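Local atomic coordinates of dermonecrotic toxin (Pasteurella multocida, PDB entry 2EBF), a protein that acts as a dermonecrotic and mitogenic toxin that induces bone resorption and is associated with severe progressive atrophic rhinitis in pigs. Residues F574-A578 with G579-E583; L731-P734 with P735-T738. One frame throughout, in Å; residues are numbered along the deposited sequence.

Overall arrangement
Both contacts are local contacts along the chain within the C3 domain, in the C-terminal part of the toxin, and lie on the same side of the chain's centre, with centres about 38 Å (contact 1) and about 30 Å (contact 2) from it. Their own centres are about 25 Å apart and their nearest atoms about 10 Å, so they do not touch. The antiparallel sheet connects them: 574-583 runs from strand 567-568 to helix 583-591, while 731-738 packs on 717-720, the strand paired with 567-568, and Thr738 touches Leu571, between strand 567-568 and contact 1. Neither contact supplies a residue to the phosphonate pocket, Gly624 to Ser628, which includes Cys626 of the Cys620-Cys626 disulfide.

Contact 1 of 2, residues F574-A578 with G579-E583; sequences FKLTA and GFPTE
Leu576 meets the residues three to five positions further along its own chain at three points, with one branch for each apolar partner. Its CG rests 3.4 Å from Gly579 O, a van der Waals contact with a carbonyl. CD2 reaches the Phe580 ring, 3.8 Å from CD2 of that residue, approaching the ring obliquely. CD1 lies 4.0 Å from Pro581 CD, the two side chains crossing at about a right angle. The leucine's chi2 of 6° leaves CD1 nearly eclipsing CA, an unusual conformation for this side chain. A water spans the two segments, accepting from Ala578 N at 2.8 Å and donating to Gly579 O at 2.6 Å. Further out, helix 701-711 gives the apolar group a floor, Leu576 touching Gln710 and Arg711 and Pro581 touching Glu707 and Arg711. Thr582 occupies the N-cap position of helix 583-591, its side chain capping a backbone N there, while Thr582 N bonds to Ser585 OG. In this surface loop between strand 567-568 and helix 583-591, no direct hydrogen bond joins 574-578 to 579-583: the contacts across them are apolar, plus one water bridge that satisfies the polar backbone atoms Ala578 N and Gly579 O.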
loop_
_atom_site.group_PDB
_atom_site.type_symbol
_atom_site.label_atom_id
_atom_site.label_comp_id
_atom_site.label_asym_id
_atom_site.label_seq_id
_atom_site.Cartn_x
_atom_site.Cartn_y
_atom_site.Cartn_z
ATOM N N PHE A 574 -15.984 -13.406 -22.349
ATOM C CA PHE A 574 -17.249 -12.754 -22.066
ATOM C C PHE A 574 -18.398 -13.533 -22.684
ATOM O O PHE A 574 -18.214 -14.205 -23.697
ATOM C CB PHE A 574 -17.205 -11.302 -22.538
ATOM C CG PHE A 574 -16.383 -10.408 -21.645
ATOM C CD1 PHE A 574 -16.988 -9.404 -20.903
ATOM C CD2 PHE A 574 -15.014 -10.593 -21.515
ATOM C CE1 PHE A 574 -16.236 -8.579 -20.065
ATOM C CE2 PHE A 574 -14.257 -9.778 -20.669
ATOM C CZ PHE A 574 -14.867 -8.775 -19.945
ATOM N N LYS A 575 -19.559 -13.479 -22.032
ATOM C CA LYS A 575 -20.757 -14.207 -22.463
ATOM C C LYS A 575 -21.995 -13.411 -22.091
ATOM O O LYS A 575 -21.981 -12.614 -21.151
ATOM C CB LYS A 575 -20.860 -15.577 -21.783
ATOM C CG LYS A 575 -19.622 -16.452 -21.881
ATOM C CD LYS A 575 -19.620 -17.507 -20.788
ATOM C CE LYS A 575 -18.247 -18.141 -20.644
ATOM N NZ LYS A 575 -18.256 -19.113 -19.505
ATOM N N LEU A 576 -23.068 -13.644 -22.836
ATOM C CA LEU A 576 -24.379 -13.108 -22.510
ATOM C C LEU A 576 -24.871 -13.728 -21.193
ATOM O O LEU A 576 -24.758 -14.938 -20.998
ATOM C CB LEU A 576 -25.346 -13.427 -23.649
ATOM C CG LEU A 576 -25.804 -12.411 -24.709
ATOM C CD1 LEU A 576 -25.121 -11.069 -24.658
ATOM C CD2 LEU A 576 -25.748 -13.014 -26.105
ATOM N N THR A 577 -25.389 -12.888 -20.295
ATOM C CA THR A 577 -25.882 -13.325 -18.982
ATOM C C THR A 577 -27.272 -13.910 -19.144
ATOM O O THR A 577 -27.538 -15.046 -18.736
ATOM C CB THR A 577 -25.922 -12.151 -17.966
ATOM O OG1 THR A 577 -24.621 -11.962 -17.401
ATOM C CG2 THR A 577 -26.919 -12.424 -16.826
ATOM N N ALA A 578 -28.149 -13.118 -19.752
ATOM C CA ALA A 578 -29.492 -13.554 -20.087
ATOM C C ALA A 578 -29.480 -14.059 -21.530
ATOM O O ALA A 578 -28.602 -14.846 -21.924
ATOM C CB ALA A 578 -30.466 -12.393 -19.925
ATOM N N GLY A 579 -30.449 -13.600 -22.312
ATOM C CA GLY A 579 -30.481 -13.883 -23.734
ATOM C C GLY A 579 -29.869 -12.706 -24.460
ATOM O O GLY A 579 -29.055 -11.968 -23.895
ATOM N N PHE A 580 -30.263 -12.528 -25.713
ATOM C CA PHE A 580 -29.801 -11.399 -26.501
ATOM C C PHE A 580 -30.303 -10.102 -25.904
ATOM O O PHE A 580 -31.424 -10.047 -25.387
ATOM C CB PHE A 580 -30.273 -11.518 -27.946
ATOM C CG PHE A 580 -29.648 -12.655 -28.689
ATOM C CD1 PHE A 580 -30.425 -13.705 -29.150
ATOM C CD2 PHE A 580 -28.275 -12.683 -28.917
ATOM C CE1 PHE A 580 -29.852 -14.761 -29.840
ATOM C CE2 PHE A 580 -27.695 -13.734 -29.599
ATOM C CZ PHE A 580 -28.484 -14.776 -30.061
ATOM N N PRO A 581 -29.470 -9.053 -25.958
ATOM C CA PRO A 581 -29.923 -7.729 -25.544
ATOM C C PRO A 581 -31.034 -7.243 -26.471
ATOM O O PRO A 581 -31.090 -7.640 -27.641
ATOM C CB PRO A 581 -28.672 -6.855 -25.698
ATOM C CG PRO A 581 -27.754 -7.617 -26.562
ATOM C CD PRO A 581 -28.062 -9.056 -26.397
ATOM N N THR A 582 -31.919 -6.412 -25.935
ATOM C CA THR A 582 -33.015 -5.844 -26.707
ATOM C C THR A 582 -33.059 -4.349 -26.449
ATOM O O THR A 582 -32.391 -3.848 -25.542
ATOM C CB THR A 582 -34.379 -6.453 -26.308
ATOM O OG1 THR A 582 -34.603 -6.247 -24.906
ATOM C CG2 THR A 582 -34.434 -7.943 -26.628
ATOM N N GLU A 583 -33.859 -3.638 -27.236
ATOM C CA GLU A 583 -34.058 -2.215 -27.003
ATOM C C GLU A 583 -34.642 -1.986 -25.610
ATOM O O GLU A 583 -34.260 -1.035 -24.924
ATOM C CB GLU A 583 -34.921 -1.597 -28.103
ATOM C CG GLU A 583 -34.185 -1.460 -29.448
ATOM C CD GLU A 583 -33.064 -0.428 -29.412
ATOM O OE1 GLU A 583 -33.312 0.710 -29.859
ATOM O OE2 GLU A 583 -31.946 -0.743 -28.937
HETATM O O HOH W 1 -28.027 -11.087 -21.701
#

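Contact 2 of 2, residues L731-P734 with P735-T738; sequences LFMP and PLFT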
loop_
_atom_site.group_PDB
_atom_site.type_symbol
_atom_site.label_atom_id
_atom_site.label_comp_id
_atom_site.label_asym_id
_atom_site.label_seq_id
_atom_site.Cartn_x
_atom_site.Cartn_y
_atom_site.Cartn_z
ATOM N N LEU A 731 -5.907 -4.950 -38.512
ATOM C CA LEU A 731 -4.824 -5.531 -37.706
ATOM C C LEU A 731 -4.847 -5.085 -36.239
ATOM O O LEU A 731 -3.897 -5.335 -35.491
ATOM C CB LEU A 731 -3.464 -5.240 -38.375
ATOM C CG LEU A 731 -3.201 -6.045 -39.657
ATOM C CD1 LEU A 731 -1.931 -5.568 -40.353
ATOM C CD2 LEU A 731 -3.094 -7.532 -39.334
ATOM N N PHE A 732 -5.950 -4.460 -35.822
ATOM C CA PHE A 732 -6.172 -4.089 -34.419
ATOM C C PHE A 732 -6.409 -5.337 -33.568
ATOM O O PHE A 732 -7.390 -6.058 -33.755
ATOM C CB PHE A 732 -7.353 -3.110 -34.284
ATOM C CG PHE A 732 -7.659 -2.696 -32.853
ATOM C CD1 PHE A 732 -6.636 -2.312 -31.971
ATOM C CD2 PHE A 732 -8.974 -2.656 -32.407
ATOM C CE1 PHE A 732 -6.923 -1.915 -30.658
ATOM C CE2 PHE A 732 -9.274 -2.266 -31.100
ATOM C CZ PHE A 732 -8.242 -1.885 -30.221
ATOM N N MET A 733 -5.483 -5.594 -32.651
ATOM C CA MET A 733 -5.554 -6.798 -31.811
ATOM C C MET A 733 -5.229 -6.498 -30.361
ATOM O O MET A 733 -4.602 -5.476 -30.073
ATOM C CB MET A 733 -4.682 -7.947 -32.380
ATOM C CG MET A 733 -3.235 -7.620 -32.671
ATOM S SD MET A 733 -2.380 -8.990 -33.545
ATOM C CE MET A 733 -2.923 -8.789 -35.238
ATOM N N PRO A 734 -5.703 -7.354 -29.425
ATOM C CA PRO A 734 -5.428 -7.111 -28.012
ATOM C C PRO A 734 -3.925 -7.157 -27.720
ATOM O O PRO A 734 -3.155 -7.666 -28.558
ATOM C CB PRO A 734 -6.129 -8.282 -27.307
ATOM C CG PRO A 734 -7.201 -8.749 -28.283
ATOM C CD PRO A 734 -6.520 -8.571 -29.624
ATOM N N PRO A 735 -3.497 -6.607 -26.557
ATOM C CA PRO A 735 -2.111 -6.770 -26.148
ATOM C C PRO A 735 -1.701 -8.239 -26.253
ATOM O O PRO A 735 -2.468 -9.138 -25.884
ATOM C CB PRO A 735 -2.119 -6.297 -24.695
ATOM C CG PRO A 735 -3.167 -5.221 -24.698
ATOM C CD PRO A 735 -4.258 -5.813 -25.571
ATOM N N LEU A 736 -0.512 -8.467 -26.792
ATOM C CA LEU A 736 -0.096 -9.828 -27.155
ATOM C C LEU A 736 0.085 -10.787 -25.974
ATOM O O LEU A 736 -0.099 -11.996 -26.136
ATOM C CB LEU A 736 1.146 -9.790 -28.047
ATOM C CG LEU A 736 0.953 -9.147 -29.427
ATOM C CD1 LEU A 736 2.245 -9.195 -30.215
ATOM C CD2 LEU A 736 -0.234 -9.776 -30.223
ATOM N N PHE A 737 0.405 -10.257 -24.794
ATOM C CA PHE A 737 0.498 -11.101 -23.593
ATOM C C PHE A 737 -0.845 -11.744 -23.228
ATOM O O PHE A 737 -0.879 -12.719 -22.466
ATOM C CB PHE A 737 1.099 -10.337 -22.394
ATOM C CG PHE A 737 0.086 -9.550 -21.591
ATOM C CD1 PHE A 737 -0.520 -10.104 -20.456
ATOM C CD2 PHE A 737 -0.254 -8.256 -21.968
ATOM C CE1 PHE A 737 -1.455 -9.366 -19.717
ATOM C CE2 PHE A 737 -1.171 -7.507 -21.245
ATOM C CZ PHE A 737 -1.776 -8.056 -20.114
ATOM N N THR A 738 -1.940 -11.226 -23.799
ATOM C CA THR A 738 -3.278 -11.782 -23.557
ATOM C C THR A 738 -3.721 -12.843 -24.571
ATOM O O THR A 738 -4.762 -13.472 -24.379
ATOM C CB THR A 738 -4.386 -10.695 -23.477
ATOM O OG1 THR A 738 -4.600 -10.126 -24.774
ATOM C CG2 THR A 738 -4.015 -9.584 -22.467
#
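A short 3-10 turn, residues 736-738, begins straight after the Pro734-Pro735 step, and the contact is the junction between this turn and the chain that leaves helix 726-730. The two CA atoms of Pro734 and Pro735 are 3.8 Å apart, as for a trans peptide, and both prolines have polyproline II-like backbone angles before the backbone coils. The turn is closed by Thr738 N, which donates to Pro735 O at 3.0 Å. The same oxygen takes a second bond, from Thr738 OG1 at 2.6 Å; the hydroxyl sits in the carbonyl plane with a C=O...donor angle of 156°. Chi1 of 70° sets OG1 between the backbone N and the carbonyl carbon of Thr738, turning it back over the start of the turn, where it also lies 3.5 Å from Pro734 CB. Two donors from one residue thus grip a single carbonyl, while Trp653 NE1 of strand 643-656 bonds to the threonine hydroxyl and ties the turn to the sheet. Pro734 and Pro735 both touch Phe718 of the adjacent strand 717-720. By contrast, Pro734 O and Leu736 N do not form a hydrogen bond, because the angle is poor. Nearer the surface, Met733 bends at chi3 (79°), and its SD comes within 4.0 Å of Leu736 CD2, an apolar touch between side chains that meet at a slant. Within the turn, the other branch of Thr738 has an aromatic neighbour: CG2 lies over the centre of the Phe737 ring, 3.5 Å above its plane.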